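Local coordinates for YciF Bacterial Stress Response Protein (Salmonella enterica subsp. enterica serovar Typhimurium, PDB 4ERU) that is of unknown function but, as a stress-response protein with a ferritin-like fold, holds two magnesium ions within a bundle of helices, at residues K7-L12 with A127-Y132; Q26-L31 with E53-I58; A108-E113 with L151-L156; A35-N40 with E99-A104. All blocks are in the same frame, centred on the assembly; numbering follows the deposited sequence.

All four contacts tie together helices of one ferritin-like bundle, and their chemistry changes along its length. Contact 1 closes one end at the surface, mainly by aliphatic packing between helices 9-37 and 99-130. Contact 4 joins the same two helices at the other end, the two centres lying about 40 Å apart, but there charged and hydroxyl groups, waters and a bound D-malate do the work. Between them lie contact 2, partly buried, and contact 3, buried. Both pair antiparallel helices, each supplies a ligand to a different magnesium ion, and one water bound to both ions belongs to both. Leu27 and Val112 also touch directly between contacts 2 and 3.

Contact 1: residues K7-L12 with A127-Y132; sequences KTVEDL and AEQLGY
Leu130 pushes a methyl group against the acidic side chain of Glu10, an odd partner for a carboxylate: CD2 lies 3.7 Å from Glu10 OE2 and 3.9 Å from Glu10 CG. The match depends on a bend in the glutamate at chi2 (77°), which brings CG and the carboxylate carbon up to the leucine methyl, the two side chains meeting at a slant. The same CD2 methyl also meets Val9, whose CG1 is 3.9 Å away, and thus sits between two successive residues of helix 9-37. The other Val9 branch, CG2, faces the amide nitrogen of Gln129 at 4.0 Å, the two side chains crossing at about a right angle. Beneath Leu130, the Tyr132 ring has the leucine CB 3.8 Å above its centre, while its OH reaches the Glu10 CG at 4.3 Å. Phe13 meets that ring edge-to-face, and Leu126 backs Val9.

Both segments contain a helix end. Thr8 and Asp11 form a capping box at the start of helix 9-37, in which Asp11 N donates to Thr8 OG1 at 2.9 Å and the reciprocal bond from Thr8 N to Asp11 OD2 is weak. Helix 99-130 finishes in a Schellman motif, with Gly131 at positive phi (71°). The polar bonding therefore stays within each segment, and the join between them rests on van der Waals contact, Glu10 meeting Leu130 CD2 with both its CG and its carboxylate.

Contact 2: residues Q26-L31 with E53-I58; sequences QLTKAL and ETQGQI. With MG (magnesium ion), chain E.
A chi1 of 62° puts Thr28 OG1 between its backbone N and carbonyl carbon and swings CG2 toward helix 41-66; in Thr54 a chi1 of -56° sets CG2 opposite the backbone N and leaves OG1 beside it. The two methyls consequently meet, CG2 to CG2, at 3.7 Å. Thr28 CG2 also meets Gln55 OE1 at 3.4 Å, whose chain bends at chi2 to reach across, and Ile58 CD1 at 3.9 Å. The Thr28 hydroxyl bonds within its own helix to Lys25 O.

The hydroxyl of Thr54 has a different task. It bonds to His50 O and accepts from a water at 2.8 Å from OG1, and that water is itself a ligand of the magnesium ion, its oxygen 2.1 Å from the metal. Leu27 CD2 and Leu31 CD1 both approach Thr54 OG1 at 4.2 Å, giving this second-shell group an apolar border. One turn on, Gln57 binds the ion directly through OE1 at 2.2 Å, while its NE2 bonds to Glu145; Glu24 and Glu146 are further ligands.

The short axes run nearly antiparallel at 162°, so that helices 9-37 and 41-66 form a hairpin pair. Helix 133-159 packs against Glu53 and Gln57, and helix 79-93 against Gln26 and Ala30.

Contact 3: residues A108-E113 with L151-L156; sequences AAQKVE and LKLTDL. With MG (magnesium ion), chain D.
Gln110 reaches from helix 99-130 to Leu153 and Thr154 of helix 133-159. From CB the chain runs extended, sliding past Leu153 in the opposite direction. Its CG rests on Leu153 CB at 3.7 Å, and CD is still 3.9 Å from that same carbon. At the tip NE2 donates to Thr154 OG1 over 2.8 Å. The acceptor lies 4° out of the amide plane, yet the bond is bent, with an N-H...O angle of 138°. NE2 is bonded to Asp150 O as well, so the amide nitrogen is held by two acceptors on helix 133-159. Thr122 of the second subunit packs on Gln110.

Leu153 supplies the apolar half of the interface. Its CD1 enters between Ala109 CB, 4.1 Å away, and Glu113 CG, 3.9 Å away, the glutamate chain crossing it at about a right angle. Glu113 is bent at chi2, which turns its carboxylate off toward the metal: OE2 binds the magnesium ion at 2.2 Å, and a water is bound to that ion as well. The leucine thus packs on the stem of a metal ligand.

The axes of the two short segments run 164° apart in direction, almost antiparallel. With His50, Glu116 and Glu146 completing the protein ligands, a carboxylate- and histidine-lined metal site between antiparallel helices is what a ferritin-like four-helix bundle characteristically contains.

Contact 4: residues A35-N40 with E99-A104; sequences ARATSN and EVRDAA. With MLT (D-malate), chain C.
Direct hydrogen bonds join Ala37 to Arg101 and Thr38 to Asp102. Arg101 NH1 donates to Ala37 O over 2.8 Å at an N-H...O angle of 160°, meeting a lone pair in the carbonyl plane; the guanidinium thereby takes up a backbone carbonyl near the C-terminal end of helix 9-37. Thr38 OG1 donates to Asp102 OD1 at 2.6 Å, coming in from above the carboxylate, 52° out of its plane. OG1 stands opposite its own backbone N and also accepts from Asn40 N at 3.0 Å, an ST turn that ties the corner after the helix. This hydroxyl is gripped twice, as donor and as acceptor.

Waters extend the carboxylate's reach. One donates to Asp102 OD1 at 2.6 Å and accepts from Ser39 N; another donates to OD2 at 2.5 Å and bonds to the Ser39 hydroxyl. Beyond these bonds, Asn40 CB comes within 3.2 Å of Asp102 OD2, while Asn40 OD1 turns off to cap Leu43 N at the start of helix 41-66.

Ligand bonds form the last group. Arg36 grips one D-malate carboxylate with two N-H groups: NE donates almost straight to O5, 2.6 Å and 172°, and NH2 bonds to O4. Arg101 NH1 adds a weak bond to O2 of the other carboxylate, and Arg101 NE is held by Thr95. Together with Lys33 and Ile92, the two arginines line an anion-binding pocket at the end of the helix bundle.

Contact 1: residues K7-L12 with A127-Y132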
loop_
_atom_site.group_PDB
_atom_site.type_symbol
_atom_site.label_atom_id
_atom_site.label_comp_id
_atom_site.label_asym_id
_atom_site.label_seq_id
_atom_site.Cartn_x
_atom_site.Cartn_y
_atom_site.Cartn_z
ATOM N N LYS A 7 -19.636 -12.609 6.919
ATOM C CA LYS A 7 -19.812 -13.922 7.484
ATOM C C LYS A 7 -19.217 -14.976 6.574
ATOM O O LYS A 7 -18.840 -16.039 7.037
ATOM C CB LYS A 7 -21.299 -14.210 7.743
ATOM C CG LYS A 7 -21.922 -13.399 8.879
ATOM C CD LYS A 7 -23.328 -13.933 9.211
ATOM C CE LYS A 7 -24.229 -12.859 9.834
ATOM N NZ LYS A 7 -24.438 -11.678 8.915
ATOM N N THR A 8 -19.144 -14.690 5.280
ATOM C CA THR A 8 -18.720 -15.682 4.298
ATOM C C THR A 8 -17.592 -15.123 3.455
ATOM O O THR A 8 -17.479 -13.912 3.344
ATOM C CB THR A 8 -19.860 -16.006 3.311
ATOM O OG1 THR A 8 -20.307 -14.790 2.687
ATOM C CG2 THR A 8 -21.028 -16.680 4.019
ATOM N N VAL A 9 -16.795 -16.006 2.842
ATOM C CA VAL A 9 -15.813 -15.621 1.820
ATOM C C VAL A 9 -16.465 -14.787 0.719
ATOM O O VAL A 9 -15.870 -13.810 0.245
ATOM C CB VAL A 9 -15.032 -16.829 1.222
ATOM C CG1 VAL A 9 -14.034 -16.372 0.127
ATOM C CG2 VAL A 9 -14.244 -17.534 2.315
ATOM N N GLU A 10 -17.686 -15.155 0.335
ATOM C CA GLU A 10 -18.462 -14.402 -0.654
ATOM C C GLU A 10 -18.672 -12.955 -0.223
ATOM O O GLU A 10 -18.464 -12.045 -1.019
ATOM C CB GLU A 10 -19.818 -15.070 -0.918
ATOM C CG GLU A 10 -19.739 -16.487 -1.547
ATOM C CD GLU A 10 -19.356 -17.675 -0.594
ATOM O OE1 GLU A 10 -18.968 -17.512 0.600
ATOM O OE2 GLU A 10 -19.428 -18.822 -1.088
ATOM N N ASP A 11 -19.076 -12.733 1.027
ATOM C CA ASP A 11 -19.263 -11.371 1.548
ATOM C C ASP A 11 -17.945 -10.613 1.563
ATOM O O ASP A 11 -17.920 -9.416 1.289
ATOM C CB ASP A 11 -19.782 -11.369 2.990
ATOM C CG ASP A 11 -21.181 -11.969 3.138
ATOM O OD1 ASP A 11 -22.016 -11.849 2.198
ATOM O OD2 ASP A 11 -21.435 -12.541 4.225
ATOM N N LEU A 12 -16.857 -11.306 1.910
ATOM C CA LEU A 12 -15.553 -10.655 2.005
ATOM C C LEU A 12 -15.185 -10.134 0.644
ATOM O O LEU A 12 -14.790 -8.991 0.524
ATOM C CB LEU A 12 -14.461 -11.604 2.514
ATOM C CG LEU A 12 -13.014 -11.088 2.607
ATOM C CD1 LEU A 12 -12.915 -9.806 3.454
ATOM C CD2 LEU A 12 -12.124 -12.173 3.220
ATOM N N ALA A 127 -11.267 -14.757 -5.888
ATOM C CA ALA A 127 -11.994 -15.115 -7.102
ATOM C C ALA A 127 -11.717 -16.561 -7.500
ATOM O O ALA A 127 -12.655 -17.289 -7.803
ATOM C CB ALA A 127 -11.718 -14.161 -8.267
ATOM N N GLU A 128 -10.449 -16.961 -7.508
ATOM C CA GLU A 128 -10.044 -18.337 -7.807
ATOM C C GLU A 128 -10.710 -19.334 -6.871
ATOM O O GLU A 128 -11.302 -20.318 -7.320
ATOM C CB GLU A 128 -8.517 -18.497 -7.754
ATOM C CG GLU A 128 -8.030 -19.873 -8.254
ATOM C CD GLU A 128 -6.589 -19.853 -8.784
ATOM O OE1 GLU A 128 -5.736 -19.139 -8.212
ATOM O OE2 GLU A 128 -6.297 -20.559 -9.776
ATOM N N GLN A 129 -10.645 -19.049 -5.574
ATOM C CA GLN A 129 -11.284 -19.882 -4.569
ATOM C C GLN A 129 -12.796 -20.021 -4.776
ATOM O O GLN A 129 -13.367 -21.080 -4.551
ATOM C CB GLN A 129 -10.985 -19.330 -3.178
ATOM C CG GLN A 129 -11.604 -20.113 -2.051
ATOM C CD GLN A 129 -11.170 -19.625 -0.682
ATOM O OE1 GLN A 129 -10.187 -18.864 -0.535
ATOM N NE2 GLN A 129 -11.889 -20.091 0.345
ATOM N N LEU A 130 -13.437 -18.948 -5.205
ATOM C CA LEU A 130 -14.875 -18.960 -5.384
ATOM C C LEU A 130 -15.308 -19.561 -6.732
ATOM O O LEU A 130 -16.496 -19.768 -6.953
ATOM C CB LEU A 130 -15.448 -17.544 -5.175
ATOM C CG LEU A 130 -15.335 -17.029 -3.728
ATOM C CD1 LEU A 130 -15.621 -15.533 -3.643
ATOM C CD2 LEU A 130 -16.248 -17.816 -2.767
ATOM N N GLY A 131 -14.345 -19.850 -7.609
ATOM C CA GLY A 131 -14.635 -20.323 -8.962
ATOM C C GLY A 131 -15.223 -19.262 -9.888
ATOM O O GLY A 131 -15.997 -19.595 -10.805
ATOM N N TYR A 132 -14.884 -17.987 -9.656
ATOM C CA TYR A 132 -15.320 -16.900 -10.547
ATOM C C TYR A 132 -14.280 -16.757 -11.653
ATOM O O TYR A 132 -13.397 -15.891 -11.587
ATOM C CB TYR A 132 -15.466 -15.567 -9.803
ATOM C CG TYR A 132 -16.483 -15.520 -8.689
ATOM C CD1 TYR A 132 -17.552 -16.421 -8.634
ATOM C CD2 TYR A 132 -16.402 -14.541 -7.713
ATOM C CE1 TYR A 132 -18.499 -16.353 -7.608
ATOM C CE2 TYR A 132 -17.331 -14.463 -6.687
ATOM C CZ TYR A 132 -18.379 -15.375 -6.639
ATOM O OH TYR A 132 -19.296 -15.294 -5.622
#

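Contact 2: residues Q26-L31 with E53-I58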
loop_
_atom_site.group_PDB
_atom_site.type_symbol
_atom_site.label_atom_id
_atom_site.label_comp_id
_atom_site.label_asym_id
_atom_site.label_seq_id
_atom_site.Cartn_x
_atom_site.Cartn_y
_atom_site.Cartn_z
ATOM N N GLN A 26 -12.425 7.410 -6.744
ATOM C CA GLN A 26 -11.715 8.490 -6.082
ATOM C C GLN A 26 -10.420 8.860 -6.766
ATOM O O GLN A 26 -10.144 10.040 -6.932
ATOM C CB GLN A 26 -11.389 8.147 -4.650
ATOM C CG GLN A 26 -12.563 8.121 -3.730
ATOM C CD GLN A 26 -12.087 7.737 -2.336
ATOM O OE1 GLN A 26 -11.365 8.510 -1.692
ATOM N NE2 GLN A 26 -12.436 6.518 -1.887
ATOM N N LEU A 27 -9.633 7.857 -7.157
ATOM C CA LEU A 27 -8.379 8.113 -7.821
ATOM C C LEU A 27 -8.564 8.898 -9.139
ATOM O O LEU A 27 -7.796 9.837 -9.394
ATOM C CB LEU A 27 -7.606 6.801 -8.018
ATOM C CG LEU A 27 -6.192 6.911 -8.585
ATOM C CD1 LEU A 27 -5.284 7.870 -7.737
ATOM C CD2 LEU A 27 -5.597 5.491 -8.683
ATOM N N THR A 28 -9.580 8.553 -9.944
ATOM C CA THR A 28 -9.854 9.271 -11.203
ATOM C C THR A 28 -10.182 10.740 -10.950
ATOM O O THR A 28 -9.803 11.588 -11.749
ATOM C CB THR A 28 -11.021 8.675 -12.078
ATOM O OG1 THR A 28 -12.277 8.728 -11.377
ATOM C CG2 THR A 28 -10.732 7.260 -12.497
ATOM N N LYS A 29 -10.845 11.040 -9.838
ATOM C CA LYS A 29 -11.122 12.430 -9.461
ATOM C C LYS A 29 -9.864 13.219 -9.131
ATOM O O LYS A 29 -9.772 14.419 -9.424
ATOM C CB LYS A 29 -12.036 12.481 -8.245
ATOM C CG LYS A 29 -13.410 11.984 -8.505
ATOM C CD LYS A 29 -14.262 12.030 -7.225
ATOM C CE LYS A 29 -14.710 13.425 -6.941
ATOM N NZ LYS A 29 -16.001 13.365 -6.184
ATOM N N ALA A 30 -8.895 12.530 -8.537
ATOM C CA ALA A 30 -7.607 13.120 -8.115
ATOM C C ALA A 30 -6.527 13.265 -9.192
ATOM O O ALA A 30 -5.674 14.135 -9.091
ATOM C CB ALA A 30 -7.013 12.273 -6.955
ATOM N N LEU A 31 -6.504 12.354 -10.169
ATOM C CA LEU A 31 -5.395 12.278 -11.095
ATOM C C LEU A 31 -5.230 13.538 -11.949
ATOM O O LEU A 31 -4.112 13.905 -12.255
ATOM C CB LEU A 31 -5.477 11.031 -11.975
ATOM C CG LEU A 31 -4.946 9.751 -11.255
ATOM C CD1 LEU A 31 -5.436 8.489 -11.964
ATOM C CD2 LEU A 31 -3.441 9.778 -11.217
ATOM N N GLU A 53 -6.016 4.424 -17.926
ATOM C CA GLU A 53 -5.852 3.025 -17.496
ATOM C C GLU A 53 -6.834 2.664 -16.368
ATOM O O GLU A 53 -7.461 1.607 -16.394
ATOM C CB GLU A 53 -4.386 2.737 -17.070
ATOM C CG GLU A 53 -4.212 1.567 -16.043
ATOM C CD GLU A 53 -2.755 1.115 -15.821
ATOM O OE1 GLU A 53 -2.048 0.848 -16.829
ATOM O OE2 GLU A 53 -2.320 1.011 -14.636
ATOM N N THR A 54 -6.946 3.550 -15.384
ATOM C CA THR A 54 -7.879 3.390 -14.251
ATOM C C THR A 54 -9.318 3.370 -14.734
ATOM O O THR A 54 -10.115 2.593 -14.231
ATOM C CB THR A 54 -7.704 4.509 -13.164
ATOM O OG1 THR A 54 -6.345 4.506 -12.724
ATOM C CG2 THR A 54 -8.657 4.275 -11.944
ATOM N N GLN A 55 -9.630 4.196 -15.732
ATOM C CA GLN A 55 -10.943 4.169 -16.361
ATOM C C GLN A 55 -11.269 2.751 -16.851
ATOM O O GLN A 55 -12.339 2.232 -16.553
ATOM C CB GLN A 55 -11.004 5.162 -17.519
ATOM C CG GLN A 55 -10.926 6.684 -17.118
ATOM C CD GLN A 55 -12.215 7.171 -16.452
ATOM O OE1 GLN A 55 -12.540 6.750 -15.351
ATOM N NE2 GLN A 55 -12.942 8.056 -17.116
ATOM N N GLY A 56 -10.347 2.130 -17.601
ATOM C CA GLY A 56 -10.535 0.773 -18.092
ATOM C C GLY A 56 -10.637 -0.244 -16.956
ATOM O O GLY A 56 -11.350 -1.247 -17.067
ATOM N N GLN A 57 -9.949 0.033 -15.854
ATOM C CA GLN A 57 -10.002 -0.845 -14.696
ATOM C C GLN A 57 -11.356 -0.782 -13.994
ATOM O O GLN A 57 -11.842 -1.786 -13.483
ATOM C CB GLN A 57 -8.852 -0.547 -13.741
ATOM C CG GLN A 57 -7.531 -1.020 -14.317
ATOM C CD GLN A 57 -6.306 -0.403 -13.639
ATOM O OE1 GLN A 57 -6.423 0.441 -12.738
ATOM N NE2 GLN A 57 -5.118 -0.838 -14.073
ATOM N N ILE A 58 -11.975 0.397 -13.985
ATOM C CA ILE A 58 -13.331 0.491 -13.451
ATOM C C ILE A 58 -14.309 -0.285 -14.356
ATOM O O ILE A 58 -15.216 -0.974 -13.861
ATOM C CB ILE A 58 -13.746 1.960 -13.261
ATOM C CG1 ILE A 58 -12.882 2.610 -12.165
ATOM C CG2 ILE A 58 -15.246 2.078 -12.957
ATOM C CD1 ILE A 58 -13.021 4.183 -12.088
HETATM MG MG MG E . -6.354 0.740 -10.576
HETATM O O HOH W 1 -5.390 2.643 -10.875
#

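Contact 3: residues A108-E113 with L151-L156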
loop_
_atom_site.group_PDB
_atom_site.type_symbol
_atom_site.label_atom_id
_atom_site.label_comp_id
_atom_site.label_asym_id
_atom_site.label_seq_id
_atom_site.Cartn_x
_atom_site.Cartn_y
_atom_site.Cartn_z
ATOM N N ALA A 108 3.983 9.374 -3.289
ATOM C CA ALA A 108 2.605 9.339 -2.846
ATOM C C ALA A 108 1.831 8.441 -3.801
ATOM O O ALA A 108 1.021 7.592 -3.357
ATOM C CB ALA A 108 1.987 10.811 -2.816
ATOM N N ALA A 109 2.130 8.557 -5.093
ATOM C CA ALA A 109 1.449 7.753 -6.094
ATOM C C ALA A 109 1.847 6.278 -6.028
ATOM O O ALA A 109 1.044 5.406 -6.348
ATOM C CB ALA A 109 1.691 8.306 -7.515
ATOM N N GLN A 110 3.072 5.992 -5.615
ATOM C CA GLN A 110 3.429 4.573 -5.406
ATOM C C GLN A 110 2.757 3.946 -4.190
ATOM O O GLN A 110 2.499 2.740 -4.193
ATOM C CB GLN A 110 4.938 4.389 -5.385
ATOM C CG GLN A 110 5.549 4.757 -6.748
ATOM C CD GLN A 110 7.026 4.503 -6.798
ATOM O OE1 GLN A 110 7.795 5.160 -6.114
ATOM N NE2 GLN A 110 7.433 3.532 -7.586
ATOM N N LYS A 111 2.458 4.744 -3.156
ATOM C CA LYS A 111 1.681 4.215 -2.015
ATOM C C LYS A 111 0.263 3.912 -2.509
ATOM O O LYS A 111 -0.295 2.883 -2.180
ATOM C CB LYS A 111 1.668 5.158 -0.805
ATOM C CG LYS A 111 3.026 5.216 -0.054
ATOM C CD LYS A 111 3.131 6.418 0.885
ATOM C CE LYS A 111 4.501 6.477 1.630
ATOM N NZ LYS A 111 5.617 6.968 0.711
ATOM N N VAL A 112 -0.298 4.782 -3.354
ATOM C CA VAL A 112 -1.581 4.469 -4.001
ATOM C C VAL A 112 -1.563 3.148 -4.800
ATOM O O VAL A 112 -2.430 2.277 -4.598
ATOM C CB VAL A 112 -2.072 5.644 -4.870
ATOM C CG1 VAL A 112 -3.197 5.198 -5.791
ATOM C CG2 VAL A 112 -2.506 6.824 -3.963
ATOM N N GLU A 113 -0.595 3.017 -5.706
ATOM C CA GLU A 113 -0.461 1.815 -6.529
ATOM C C GLU A 113 -0.320 0.563 -5.709
ATOM O O GLU A 113 -0.863 -0.469 -6.065
ATOM C CB GLU A 113 0.766 1.882 -7.451
ATOM C CG GLU A 113 0.593 2.790 -8.619
ATOM C CD GLU A 113 -0.696 2.460 -9.352
ATOM O OE1 GLU A 113 -0.785 1.405 -10.039
ATOM O OE2 GLU A 113 -1.657 3.241 -9.182
ATOM N N LEU A 151 6.148 0.046 -11.495
ATOM C CA LEU A 151 7.453 0.021 -12.126
ATOM C C LEU A 151 7.782 1.263 -12.974
ATOM O O LEU A 151 8.914 1.770 -12.921
ATOM C CB LEU A 151 7.633 -1.266 -12.960
ATOM C CG LEU A 151 7.789 -2.589 -12.202
ATOM C CD1 LEU A 151 7.867 -3.743 -13.198
ATOM C CD2 LEU A 151 9.051 -2.581 -11.297
ATOM N N LYS A 152 6.831 1.733 -13.775
ATOM C CA LYS A 152 7.057 2.959 -14.531
ATOM C C LYS A 152 7.337 4.122 -13.564
ATOM O O LYS A 152 8.200 4.946 -13.828
ATOM C CB LYS A 152 5.878 3.254 -15.460
ATOM C CG LYS A 152 5.959 4.596 -16.183
ATOM C CD LYS A 152 4.560 5.112 -16.615
ATOM C CE LYS A 152 4.199 4.738 -18.071
ATOM N NZ LYS A 152 3.105 5.629 -18.569
ATOM N N LEU A 153 6.634 4.158 -12.426
ATOM C CA LEU A 153 6.827 5.241 -11.451
ATOM C C LEU A 153 8.210 5.136 -10.791
ATOM O O LEU A 153 8.824 6.142 -10.535
ATOM C CB LEU A 153 5.726 5.228 -10.383
ATOM C CG LEU A 153 4.351 5.751 -10.858
ATOM C CD1 LEU A 153 3.224 5.350 -9.924
ATOM C CD2 LEU A 153 4.348 7.289 -11.067
ATOM N N THR A 154 8.677 3.919 -10.521
ATOM C CA THR A 154 10.049 3.732 -10.036
ATOM C C THR A 154 11.083 4.278 -11.044
ATOM O O THR A 154 12.012 5.022 -10.666
ATOM C CB THR A 154 10.322 2.267 -9.649
ATOM O OG1 THR A 154 9.541 1.935 -8.490
ATOM C CG2 THR A 154 11.802 2.024 -9.340
ATOM N N ASP A 155 10.903 3.941 -12.326
ATOM C CA ASP A 155 11.720 4.520 -13.394
ATOM C C ASP A 155 11.785 6.036 -13.315
ATOM O O ASP A 155 12.894 6.607 -13.318
ATOM C CB ASP A 155 11.235 4.078 -14.784
ATOM C CG ASP A 155 11.953 2.825 -15.268
ATOM O OD1 ASP A 155 12.749 2.230 -14.492
ATOM O OD2 ASP A 155 11.721 2.426 -16.423
ATOM N N LEU A 156 10.622 6.692 -13.199
ATOM C CA LEU A 156 10.596 8.148 -13.012
ATOM C C LEU A 156 11.248 8.610 -11.702
ATOM O O LEU A 156 11.938 9.630 -11.701
ATOM C CB LEU A 156 9.180 8.723 -13.159
ATOM C CG LEU A 156 8.558 8.571 -14.561
ATOM C CD1 LEU A 156 7.104 8.949 -14.509
ATOM C CD2 LEU A 156 9.275 9.402 -15.603
HETATM MG MG MG D . -3.703 2.533 -9.720
HETATM O O HOH W 1 -5.390 2.643 -10.875
#

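Contact 4: residues A35-N40 with E99-A104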
loop_
_atom_site.group_PDB
_atom_site.type_symbol
_atom_site.label_atom_id
_atom_site.label_comp_id
_atom_site.label_asym_id
_atom_site.label_seq_id
_atom_site.Cartn_x
_atom_site.Cartn_y
_atom_site.Cartn_z
ATOM N N ALA A 35 -1.660 15.495 -12.405
ATOM C CA ALA A 35 -1.022 15.738 -13.671
ATOM C C ALA A 35 -0.643 17.212 -13.813
ATOM O O ALA A 35 0.430 17.508 -14.323
ATOM C CB ALA A 35 -1.909 15.276 -14.857
ATOM N N ARG A 36 -1.489 18.124 -13.322
ATOM C CA ARG A 36 -1.219 19.587 -13.469
ATOM C C ARG A 36 -0.127 20.049 -12.538
ATOM O O ARG A 36 0.636 20.949 -12.879
ATOM C CB ARG A 36 -2.461 20.421 -13.133
ATOM C CG ARG A 36 -3.594 20.233 -14.054
ATOM C CD ARG A 36 -4.662 21.310 -13.839
ATOM N NE ARG A 36 -5.274 21.334 -12.512
ATOM C CZ ARG A 36 -6.326 20.616 -12.106
ATOM N NH1 ARG A 36 -6.937 19.742 -12.899
ATOM N NH2 ARG A 36 -6.776 20.775 -10.871
ATOM N N ALA A 37 -0.065 19.416 -11.362
ATOM C CA ALA A 37 0.805 19.837 -10.266
ATOM C C ALA A 37 2.280 19.602 -10.547
ATOM O O ALA A 37 3.150 20.189 -9.897
ATOM C CB ALA A 37 0.397 19.152 -8.970
ATOM N N THR A 38 2.579 18.764 -11.523
ATOM C CA THR A 38 3.977 18.559 -11.864
ATOM C C THR A 38 4.391 19.330 -13.100
ATOM O O THR A 38 3.654 19.364 -14.102
ATOM C CB THR A 38 4.363 17.068 -11.993
ATOM O OG1 THR A 38 5.679 16.990 -12.549
ATOM C CG2 THR A 38 3.393 16.299 -12.863
ATOM N N SER A 39 5.576 19.950 -13.031
ATOM C CA SER A 39 6.175 20.630 -14.191
ATOM C C SER A 39 6.920 19.643 -15.088
ATOM O O SER A 39 7.174 19.950 -16.258
ATOM C CB SER A 39 7.140 21.743 -13.743
ATOM O OG SER A 39 7.986 21.237 -12.715
ATOM N N ASN A 40 7.294 18.478 -14.557
ATOM C CA ASN A 40 7.944 17.476 -15.395
ATOM C C ASN A 40 6.947 16.854 -16.346
ATOM O O ASN A 40 5.971 16.236 -15.915
ATOM C CB ASN A 40 8.594 16.366 -14.585
ATOM C CG ASN A 40 9.373 15.410 -15.469
ATOM O OD1 ASN A 40 8.887 14.351 -15.841
ATOM N ND2 ASN A 40 10.579 15.820 -15.859
ATOM N N GLU A 99 11.370 19.682 -8.951
ATOM C CA GLU A 99 11.778 18.287 -8.878
ATOM C C GLU A 99 11.560 17.660 -7.504
ATOM O O GLU A 99 11.405 16.452 -7.409
ATOM C CB GLU A 99 13.232 18.091 -9.363
ATOM C CG GLU A 99 14.292 18.794 -8.527
ATOM C CD GLU A 99 14.283 20.345 -8.687
ATOM O OE1 GLU A 99 14.770 21.025 -7.751
ATOM O OE2 GLU A 99 13.791 20.886 -9.721
ATOM N N VAL A 100 11.531 18.476 -6.457
ATOM C CA VAL A 100 11.314 17.990 -5.109
ATOM C C VAL A 100 9.842 17.598 -4.970
ATOM O O VAL A 100 9.512 16.544 -4.427
ATOM C CB VAL A 100 11.704 19.048 -4.026
ATOM C CG1 VAL A 100 11.423 18.517 -2.606
ATOM C CG2 VAL A 100 13.207 19.480 -4.166
ATOM N N ARG A 101 8.959 18.453 -5.476
ATOM C CA ARG A 101 7.564 18.069 -5.547
ATOM C C ARG A 101 7.424 16.778 -6.363
ATOM O O ARG A 101 6.734 15.838 -5.949
ATOM C CB ARG A 101 6.682 19.182 -6.139
ATOM C CG ARG A 101 5.197 18.765 -6.110
ATOM C CD ARG A 101 4.306 19.702 -6.886
ATOM N NE ARG A 101 4.163 20.951 -6.164
ATOM C CZ ARG A 101 3.477 22.002 -6.594
ATOM N NH1 ARG A 101 2.871 22.003 -7.783
ATOM N NH2 ARG A 101 3.421 23.056 -5.821
ATOM N N ASP A 102 8.097 16.710 -7.506
ATOM C CA ASP A 102 7.959 15.531 -8.350
ATOM C C ASP A 102 8.307 14.245 -7.576
ATOM O O ASP A 102 7.540 13.279 -7.599
ATOM C CB ASP A 102 8.819 15.628 -9.601
ATOM C CG ASP A 102 8.316 16.699 -10.565
ATOM O OD1 ASP A 102 7.179 17.200 -10.394
ATOM O OD2 ASP A 102 9.082 17.077 -11.471
ATOM N N ALA A 103 9.456 14.261 -6.908
ATOM C CA ALA A 103 9.893 13.130 -6.077
ATOM C C ALA A 103 8.816 12.733 -5.080
ATOM O O ALA A 103 8.555 11.551 -4.878
ATOM C CB ALA A 103 11.204 13.469 -5.348
ATOM N N ALA A 104 8.190 13.723 -4.459
ATOM C CA ALA A 104 7.246 13.486 -3.375
ATOM C C ALA A 104 5.896 13.024 -3.892
ATOM O O ALA A 104 5.220 12.207 -3.250
ATOM C CB ALA A 104 7.111 14.755 -2.505
HETATM C C1 MLT C . -0.991 23.854 -7.709
HETATM O O1 MLT C . -0.779 24.151 -6.514
HETATM O O2 MLT C . -0.075 23.589 -8.517
HETATM C C2 MLT C . -2.411 23.814 -8.192
HETATM O O3 MLT C . -3.292 23.706 -7.069
HETATM C C3 MLT C . -2.603 22.609 -9.105
HETATM C C4 MLT C . -3.978 22.664 -9.729
HETATM O O4 MLT C . -4.962 22.327 -9.036
HETATM O O5 MLT C . -4.077 23.042 -10.914
HETATM O O HOH W 2 6.847 19.825 -10.332
HETATM O O HOH W 3 9.768 19.232 -12.556
#